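Long-range contacts in sulfatase (PDB 6USS), which probably hydrolyses aryl sulfate esters at a calcium-dependent active site: residues Thr107-Gln115 and Ala166-Pro174; Thr91-Asn100 and Leu378-Ser386. The protein carries 1 engineered substitution. One frame throughout, in Å; residues are numbered along the deposited sequence.

Interaction 1 (Thr107-Gln115 and Ala166-Pro174)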
loop_
_atom_site.group_PDB
_atom_site.type_symbol
_atom_site.label_atom_id
_atom_site.label_comp_id
_atom_site.label_asym_id
_atom_site.label_seq_id
_atom_site.Cartn_x
_atom_site.Cartn_y
_atom_site.Cartn_z
ATOM N N THR A 107 -15.856 18.577 -7.647
ATOM C CA THR A 107 -17.290 18.834 -7.516
ATOM C C THR A 107 -18.129 18.139 -8.574
ATOM O O THR A 107 -19.361 18.165 -8.475
ATOM C CB THR A 107 -17.587 20.351 -7.554
ATOM O OG1 THR A 107 -16.804 20.985 -8.571
ATOM C CG2 THR A 107 -17.283 21.011 -6.204
ATOM N N ASN A 108 -17.511 17.532 -9.578
ATOM C CA ASN A 108 -18.213 16.661 -10.506
ATOM C C ASN A 108 -17.407 15.374 -10.633
ATOM O O ASN A 108 -16.328 15.244 -10.047
ATOM C CB ASN A 108 -18.419 17.362 -11.848
ATOM C CG ASN A 108 -19.502 16.732 -12.663
ATOM O OD1 ASN A 108 -20.023 15.667 -12.316
ATOM N ND2 ASN A 108 -19.839 17.371 -13.783
ATOM N N TRP A 109 -17.907 14.406 -11.401
ATOM C CA TRP A 109 -17.272 13.090 -11.380
ATOM C C TRP A 109 -15.982 13.048 -12.212
ATOM O O TRP A 109 -15.878 13.657 -13.277
ATOM C CB TRP A 109 -18.253 12.004 -11.836
ATOM C CG TRP A 109 -18.638 12.024 -13.278
ATOM C CD1 TRP A 109 -19.699 12.683 -13.832
ATOM C CD2 TRP A 109 -17.985 11.327 -14.350
ATOM N NE1 TRP A 109 -19.743 12.446 -15.192
ATOM C CE2 TRP A 109 -18.701 11.619 -15.535
ATOM C CE3 TRP A 109 -16.869 10.484 -14.424
ATOM C CZ2 TRP A 109 -18.326 11.105 -16.783
ATOM C CZ3 TRP A 109 -16.506 9.965 -15.658
ATOM C CH2 TRP A 109 -17.232 10.282 -16.823
ATOM N N THR A 110 -14.991 12.321 -11.708
ATOM C CA THR A 110 -13.662 12.290 -12.302
ATOM C C THR A 110 -13.370 10.945 -12.956
ATOM O O THR A 110 -13.885 9.902 -12.529
ATOM C CB THR A 110 -12.584 12.569 -11.254
ATOM O OG1 THR A 110 -12.493 11.454 -10.364
ATOM C CG2 THR A 110 -12.921 13.804 -10.459
ATOM N N TYR A 111 -12.539 10.996 -14.027
ATOM C CA TYR A 111 -11.747 9.872 -14.519
ATOM C C TYR A 111 -10.616 10.347 -15.445
ATOM O O TYR A 111 -9.441 10.128 -15.124
ATOM C CB TYR A 111 -12.612 8.810 -15.214
ATOM C CG TYR A 111 -11.804 7.575 -15.571
ATOM C CD1 TYR A 111 -11.755 6.470 -14.712
ATOM C CD2 TYR A 111 -11.068 7.521 -16.754
ATOM C CE1 TYR A 111 -11.008 5.348 -15.038
ATOM C CE2 TYR A 111 -10.313 6.403 -17.082
ATOM C CZ TYR A 111 -10.281 5.331 -16.222
ATOM O OH TYR A 111 -9.528 4.240 -16.552
ATOM N N PRO A 112 -10.896 10.988 -16.584
ATOM C CA PRO A 112 -9.807 11.309 -17.524
ATOM C C PRO A 112 -8.830 12.323 -16.943
ATOM O O PRO A 112 -9.236 13.369 -16.438
ATOM C CB PRO A 112 -10.545 11.884 -18.739
ATOM C CG PRO A 112 -11.792 12.463 -18.164
ATOM C CD PRO A 112 -12.195 11.467 -17.094
ATOM N N LYS A 113 -7.530 12.028 -17.058
ATOM C CA LYS A 113 -6.517 12.913 -16.487
ATOM C C LYS A 113 -6.511 14.266 -17.192
ATOM O O LYS A 113 -6.419 14.344 -18.424
ATOM C CB LYS A 113 -5.139 12.275 -16.565
ATOM C CG LYS A 113 -4.008 13.162 -16.036
ATOM C CD LYS A 113 -2.675 12.363 -15.963
ATOM C CE LYS A 113 -1.555 13.196 -15.373
ATOM N NZ LYS A 113 -0.431 12.345 -14.932
ATOM N N GLY A 114 -6.630 15.330 -16.401
ATOM C CA GLY A 114 -6.593 16.686 -16.899
ATOM C C GLY A 114 -7.792 17.149 -17.707
ATOM O O GLY A 114 -7.733 18.239 -18.280
ATOM N N GLN A 115 -8.882 16.388 -17.769
ATOM C CA GLN A 115 -10.018 16.785 -18.597
ATOM C C GLN A 115 -11.295 16.846 -17.775
ATOM O O GLN A 115 -11.522 16.008 -16.897
ATOM C CB GLN A 115 -10.242 15.829 -19.773
ATOM C CG GLN A 115 -9.077 15.704 -20.731
ATOM C CD GLN A 115 -9.229 14.473 -21.625
ATOM O OE1 GLN A 115 -10.056 14.465 -22.543
ATOM N NE2 GLN A 115 -8.450 13.411 -21.337
ATOM N N ALA A 166 -13.268 2.819 -5.660
ATOM C CA ALA A 166 -12.442 3.820 -4.978
ATOM C C ALA A 166 -12.796 5.204 -5.515
ATOM O O ALA A 166 -13.402 6.016 -4.810
ATOM C CB ALA A 166 -10.959 3.491 -5.140
ATOM N N HIS A 167 -12.424 5.481 -6.763
ATOM C CA HIS A 167 -12.867 6.692 -7.447
ATOM C C HIS A 167 -12.413 7.952 -6.693
ATOM O O HIS A 167 -13.182 8.884 -6.476
ATOM C CB HIS A 167 -14.388 6.639 -7.623
ATOM C CG HIS A 167 -14.933 7.604 -8.632
ATOM N ND1 HIS A 167 -16.246 8.041 -8.615
ATOM C CD2 HIS A 167 -14.350 8.212 -9.690
ATOM C CE1 HIS A 167 -16.444 8.878 -9.619
ATOM N NE2 HIS A 167 -15.312 8.994 -10.289
ATOM N N PHE A 168 -11.147 7.962 -6.265
ATOM C CA PHE A 168 -10.572 9.070 -5.500
ATOM C C PHE A 168 -9.705 9.996 -6.338
ATOM O O PHE A 168 -9.553 11.171 -5.983
ATOM C CB PHE A 168 -9.689 8.561 -4.352
ATOM C CG PHE A 168 -10.428 7.808 -3.276
ATOM C CD1 PHE A 168 -11.537 8.363 -2.639
ATOM C CD2 PHE A 168 -9.997 6.537 -2.888
ATOM C CE1 PHE A 168 -12.214 7.658 -1.639
ATOM C CE2 PHE A 168 -10.668 5.826 -1.880
ATOM C CZ PHE A 168 -11.777 6.381 -1.261
ATOM N N GLY A 169 -9.094 9.481 -7.406
ATOM C CA GLY A 169 -8.221 10.279 -8.244
ATOM C C GLY A 169 -8.381 9.876 -9.695
ATOM O O GLY A 169 -8.790 8.755 -10.012
ATOM N N ALA A 170 -8.073 10.817 -10.579
ATOM C CA ALA A 170 -8.208 10.527 -11.995
ATOM C C ALA A 170 -7.199 9.462 -12.395
ATOM O O ALA A 170 -6.213 9.220 -11.697
ATOM C CB ALA A 170 -8.017 11.795 -12.831
ATOM N N VAL A 171 -7.462 8.808 -13.528
ATOM C CA VAL A 171 -6.530 7.801 -14.024
ATOM C C VAL A 171 -5.162 8.441 -14.257
ATOM O O VAL A 171 -5.060 9.600 -14.689
ATOM C CB VAL A 171 -7.088 7.138 -15.297
ATOM C CG1 VAL A 171 -6.904 8.037 -16.531
ATOM C CG2 VAL A 171 -6.448 5.768 -15.501
ATOM N N ASN A 172 -4.098 7.697 -13.917
ATOM C CA ASN A 172 -2.707 8.172 -14.033
ATOM C C ASN A 172 -2.424 9.430 -13.207
ATOM O O ASN A 172 -1.591 10.259 -13.596
ATOM C CB ASN A 172 -2.304 8.426 -15.488
ATOM C CG ASN A 172 -2.318 7.168 -16.311
ATOM O OD1 ASN A 172 -1.850 6.120 -15.862
ATOM N ND2 ASN A 172 -2.854 7.256 -17.524
ATOM N N THR A 173 -3.103 9.587 -12.064
ATOM C CA THR A 173 -2.685 10.505 -11.011
ATOM C C THR A 173 -2.563 9.727 -9.693
ATOM O O THR A 173 -3.162 8.658 -9.551
ATOM C CB THR A 173 -3.658 11.691 -10.865
ATOM O OG1 THR A 173 -4.938 11.245 -10.384
ATOM C CG2 THR A 173 -3.829 12.397 -12.210
ATOM N N PRO A 174 -1.760 10.209 -8.733
ATOM C CA PRO A 174 -1.454 9.372 -7.546
ATOM C C PRO A 174 -2.671 8.817 -6.820
ATOM O O PRO A 174 -2.632 7.672 -6.351
ATOM C CB PRO A 174 -0.650 10.321 -6.646
ATOM C CG PRO A 174 0.025 11.253 -7.608
ATOM C CD PRO A 174 -0.961 11.455 -8.751
HETATM O O HOH W 1 -11.388 9.099 -11.225
HETATM O O HOH W 2 -13.347 11.443 -7.535
#
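Thr-110 O takes the N-H of His-167 NE2 at 2.8 Å. The donor lies in the carbonyl plane on a lone pair, and the acceptor lies close to the imidazole plane, although the bond is bent to 141° at the hydrogen. The His-167 side chain is about 6 Å from the bound calcium, so this bond holds the imidazole beside the active site. Next along, Tyr-111 O accepts from Val-171 N at 2.9 Å, joining the two loops backbone to backbone. The Tyr-111 CB points off from the other loop, but CG is anti to the backbone N (chi1 -173°) and the ring swings back, so that Val-171 CB sits over one face in a CH-pi contact, 4.1 Å from the centroid. Lys-113 runs out fully extended past Thr-173, and Lys-113 NZ donates a hydrogen bond to Asn-172 O at 2.7 Å, arriving almost head-on to the carbonyl (C=O...N 162°).

Behind these contacts, Thr-110 OG1 binds two waters, and one of them bridges to His-167 O. Ala-170 to Thr-173 form a type II turn, with Asn-172 at positive phi in its third position; Ala-170 O receives both Thr-173 N and Thr-173 OG1 from the same face of its plane. A second type II turn, Pro-112 to Gln-115, carries Lys-113. Trp-215 stacks on Tyr-111.

Segment 107-115 follows helix 101-104, while 166-174 leads from strand 159-164 toward strand 185-187. His-167 packs on Cys-88 (an engineered residue) and Ser-89 of helix 88-97, and Phe-168 makes a backbone bond to Val-134 in strand 133-135.

Interaction 2 (Thr91-Asn100 and Leu378-Ser386)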
loop_
_atom_site.group_PDB
_atom_site.type_symbol
_atom_site.label_atom_id
_atom_site.label_comp_id
_atom_site.label_asym_id
_atom_site.label_seq_id
_atom_site.Cartn_x
_atom_site.Cartn_y
_atom_site.Cartn_z
ATOM N N THR A 91 -18.703 13.442 -3.025
ATOM C CA THR A 91 -19.020 12.724 -1.795
ATOM C C THR A 91 -17.839 11.883 -1.325
ATOM O O THR A 91 -17.435 11.956 -0.156
ATOM C CB THR A 91 -20.254 11.852 -1.996
ATOM O OG1 THR A 91 -21.392 12.698 -2.202
ATOM C CG2 THR A 91 -20.493 10.968 -0.777
ATOM N N ARG A 92 -17.249 11.100 -2.231
ATOM C CA ARG A 92 -16.200 10.180 -1.810
ATOM C C ARG A 92 -14.940 10.928 -1.380
ATOM O O ARG A 92 -14.309 10.557 -0.381
ATOM C CB ARG A 92 -15.924 9.163 -2.923
ATOM C CG ARG A 92 -16.947 8.002 -2.932
ATOM C CD ARG A 92 -17.181 7.401 -4.309
ATOM N NE ARG A 92 -18.484 6.748 -4.411
ATOM C CZ ARG A 92 -18.762 5.535 -3.939
ATOM N NH1 ARG A 92 -17.816 4.830 -3.323
ATOM N NH2 ARG A 92 -19.987 5.023 -4.087
ATOM N N CYS A 93 -14.580 12.007 -2.097
ATOM C CA CYS A 93 -13.421 12.814 -1.715
ATOM C C CYS A 93 -13.635 13.540 -0.384
ATOM O O CYS A 93 -12.688 13.710 0.391
ATOM C CB CYS A 93 -13.109 13.816 -2.819
ATOM S SG CYS A 93 -12.462 13.056 -4.300
ATOM N N SER A 94 -14.865 13.968 -0.101
ATOM C CA SER A 94 -15.157 14.551 1.198
ATOM C C SER A 94 -15.001 13.525 2.315
ATOM O O SER A 94 -14.495 13.850 3.399
ATOM C CB SER A 94 -16.567 15.141 1.194
ATOM O OG SER A 94 -16.621 16.321 0.391
ATOM N N LEU A 95 -15.453 12.286 2.076
ATOM C CA LEU A 95 -15.299 11.217 3.054
ATOM C C LEU A 95 -13.834 10.989 3.389
ATOM O O LEU A 95 -13.445 10.936 4.564
ATOM C CB LEU A 95 -15.904 9.924 2.513
ATOM C CG LEU A 95 -15.413 8.661 3.230
ATOM C CD1 LEU A 95 -16.092 8.508 4.579
ATOM C CD2 LEU A 95 -15.622 7.438 2.367
ATOM N N ILE A 96 -13.005 10.856 2.348
ATOM C CA ILE A 96 -11.607 10.481 2.515
ATOM C C ILE A 96 -10.740 11.647 3.004
ATOM O O ILE A 96 -9.661 11.413 3.574
ATOM C CB ILE A 96 -11.109 9.889 1.182
ATOM C CG1 ILE A 96 -10.090 8.776 1.444
ATOM C CG2 ILE A 96 -10.537 10.970 0.282
ATOM C CD1 ILE A 96 -10.690 7.525 2.072
ATOM N N THR A 97 -11.194 12.892 2.835
ATOM C CA THR A 97 -10.415 14.052 3.226
ATOM C C THR A 97 -11.041 14.865 4.347
ATOM O O THR A 97 -10.404 15.807 4.821
ATOM C CB THR A 97 -10.196 15.004 2.032
ATOM O OG1 THR A 97 -11.448 15.601 1.652
ATOM C CG2 THR A 97 -9.566 14.290 0.825
ATOM N N GLY A 98 -12.275 14.569 4.756
ATOM C CA GLY A 98 -12.900 15.351 5.811
ATOM C C GLY A 98 -13.193 16.785 5.444
ATOM O O GLY A 98 -13.421 17.613 6.329
ATOM N N THR A 99 -13.217 17.078 4.152
ATOM C CA THR A 99 -13.343 18.412 3.592
ATOM C C THR A 99 -14.710 18.525 2.935
ATOM O O THR A 99 -15.183 17.565 2.317
ATOM C CB THR A 99 -12.204 18.648 2.575
ATOM O OG1 THR A 99 -10.994 19.016 3.266
ATOM C CG2 THR A 99 -12.537 19.712 1.593
ATOM N N ASN A 100 -15.363 19.677 3.103
ATOM C CA ASN A 100 -16.575 19.959 2.337
ATOM C C ASN A 100 -16.243 20.099 0.848
ATOM O O ASN A 100 -15.172 20.593 0.476
ATOM C CB ASN A 100 -17.250 21.237 2.847
ATOM C CG ASN A 100 -18.481 21.622 2.018
ATOM O OD1 ASN A 100 -18.401 22.483 1.146
ATOM N ND2 ASN A 100 -19.612 20.979 2.284
ATOM N N LEU A 378 -26.605 15.371 9.435
ATOM C CA LEU A 378 -25.158 15.316 9.324
ATOM C C LEU A 378 -24.798 15.202 7.849
ATOM O O LEU A 378 -25.644 14.881 7.010
ATOM C CB LEU A 378 -24.586 14.148 10.131
ATOM C CG LEU A 378 -25.121 12.762 9.758
ATOM C CD1 LEU A 378 -24.387 12.136 8.554
ATOM C CD2 LEU A 378 -25.036 11.846 10.965
ATOM N N ILE A 379 -23.522 15.440 7.541
ATOM C CA ILE A 379 -23.057 15.436 6.162
ATOM C C ILE A 379 -21.782 14.598 6.041
ATOM O O ILE A 379 -21.018 14.454 6.991
ATOM C CB ILE A 379 -22.834 16.874 5.657
ATOM C CG1 ILE A 379 -22.469 16.885 4.174
ATOM C CG2 ILE A 379 -21.805 17.600 6.544
ATOM C CD1 ILE A 379 -23.187 17.965 3.401
ATOM N N ILE A 380 -21.551 14.071 4.828
ATOM C CA ILE A 380 -20.555 13.027 4.571
ATOM C C ILE A 380 -19.162 13.386 5.106
ATOM O O ILE A 380 -18.477 12.532 5.677
ATOM C CB ILE A 380 -20.530 12.692 3.061
ATOM C CG1 ILE A 380 -19.487 11.619 2.735
ATOM C CG2 ILE A 380 -20.283 13.939 2.217
ATOM C CD1 ILE A 380 -19.798 10.278 3.303
ATOM N N GLU A 381 -18.713 14.640 4.958
ATOM C CA GLU A 381 -17.388 14.978 5.495
ATOM C C GLU A 381 -17.281 14.736 6.995
ATOM O O GLU A 381 -16.160 14.634 7.506
ATOM C CB GLU A 381 -16.999 16.437 5.209
ATOM C CG GLU A 381 -17.946 17.470 5.771
ATOM C CD GLU A 381 -18.793 18.114 4.670
ATOM O OE1 GLU A 381 -19.048 19.342 4.760
ATOM O OE2 GLU A 381 -19.195 17.389 3.717
ATOM N N ASP A 382 -18.413 14.651 7.709
ATOM C CA ASP A 382 -18.395 14.330 9.136
ATOM C C ASP A 382 -17.902 12.908 9.416
ATOM O O ASP A 382 -17.402 12.634 10.521
ATOM C CB ASP A 382 -19.791 14.490 9.743
ATOM C CG ASP A 382 -20.385 15.869 9.518
ATOM O OD1 ASP A 382 -19.625 16.822 9.231
ATOM O OD2 ASP A 382 -21.631 15.991 9.623
ATOM N N PHE A 383 -18.067 11.990 8.453
ATOM C CA PHE A 383 -17.586 10.616 8.613
ATOM C C PHE A 383 -16.101 10.565 8.968
ATOM O O PHE A 383 -15.664 9.664 9.700
ATOM C CB PHE A 383 -17.836 9.809 7.328
ATOM C CG PHE A 383 -19.253 9.314 7.164
ATOM C CD1 PHE A 383 -20.328 10.186 7.210
ATOM C CD2 PHE A 383 -19.502 7.971 6.916
ATOM C CE1 PHE A 383 -21.647 9.723 7.034
ATOM C CE2 PHE A 383 -20.811 7.496 6.742
ATOM C CZ PHE A 383 -21.886 8.375 6.805
ATOM N N TYR A 384 -15.317 11.544 8.468
ATOM C CA TYR A 384 -13.869 11.535 8.684
ATOM C C TYR A 384 -13.506 11.726 10.157
ATOM O O TYR A 384 -12.893 10.816 10.748
ATOM C CB TYR A 384 -13.225 12.575 7.768
ATOM C CG TYR A 384 -11.729 12.748 7.776
ATOM C CD1 TYR A 384 -11.064 13.249 8.889
ATOM C CD2 TYR A 384 -10.990 12.492 6.625
ATOM C CE1 TYR A 384 -9.694 13.449 8.866
ATOM C CE2 TYR A 384 -9.636 12.700 6.579
ATOM C CZ TYR A 384 -8.987 13.178 7.700
ATOM O OH TYR A 384 -7.628 13.375 7.650
ATOM N N PRO A 385 -13.864 12.843 10.818
ATOM C CA PRO A 385 -13.609 12.923 12.268
ATOM C C PRO A 385 -14.299 11.828 13.052
ATOM O O PRO A 385 -13.761 11.403 14.071
ATOM C CB PRO A 385 -14.169 14.300 12.671
ATOM C CG PRO A 385 -14.491 15.005 11.408
ATOM C CD PRO A 385 -14.711 13.963 10.366
ATOM N N SER A 386 -15.482 11.365 12.619
ATOM C CA SER A 386 -16.226 10.388 13.421
ATOM C C SER A 386 -15.531 9.038 13.429
ATOM O O SER A 386 -15.452 8.371 14.467
ATOM C CB SER A 386 -17.656 10.229 12.909
ATOM O OG SER A 386 -18.311 11.479 12.826
HETATM O O HOH W 3 -19.279 18.116 1.200
#
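Glu-381 and Asn-100 lie side by side and point the same way, their carboxylate and amide planes 67° apart. Asn-100 ND2 donates to Glu-381 OE1 at 3.0 Å, meeting it on the syn side. The glutamate chain turns sharply at chi2 (-106°), which lays the acid against Asn-100. A water donates a hydrogen bond to Glu-381 OE2 at 2.6 Å, so each carboxylate oxygen has a donor, while Asn-100 ND2 also hydrogen-bonds to Tyr-424 O. Asn-100 is itself the N-cap of helix 101-104.

Tyr-384 presses on the end of the neighbouring helix. Tyr-384 CB comes to 3.4 Å from Gly-98 CA; Gly-98, the first residue past helix 88-97, leaves the helix with positive phi. Tyr-384 CE2 lies 3.3 Å from Ile-96 O, which is at the ring edge, and Thr-97 O is over a face; the hydroxyl hydrogen-bonds to Thr-147 O.

The helix thus met is the one that starts at the sulfatase signature: position 88, a serine in the native protein and here the engineered Cys-88, is the predicted site of the 3-oxoalanine, and the Cys-Ser-Pro-Thr-Arg run reaches Arg-92. The other segment holds the short strand 378-379, which pairs in parallel with strand 77-83 of the main sheet, and the start of helix 383-390.

Ile-380 fills the other end of the contact. With CG1 anti to the backbone N (chi1 179°), it crosses Thr-91 at about a right angle, Ile-380 CG1 3.7 Å from Thr-91 CG2. Leu-95 CB meets the same CG1, and Leu-95 CD1 rests 3.5 Å from Phe-383 CB.

How the interactions relate
Helix 88-97 joins the two contacts. Their centres lie 18 Å apart, yet Phe-168 from 166-174 packs its CZ 3.7 Å from Ile-96 CD1 and its O 3.9 Å from Cys-93 SG, on the helix that interaction 2 ties to 378-386. In sequence, interaction 1 is nested inside the long loop closed by interaction 2. Both come close to the calcium ion, which is held by Asp-42, Asp-43, the engineered Cys-88, Asp-322 and Asn-323: the side chain of His-167 is about 6 Å from the ion and that of Thr-91 about 7 Å. Arg-92 hydrogen-bonds to Asp-322 and Asp-42, tying the same helix directly to two calcium ligands.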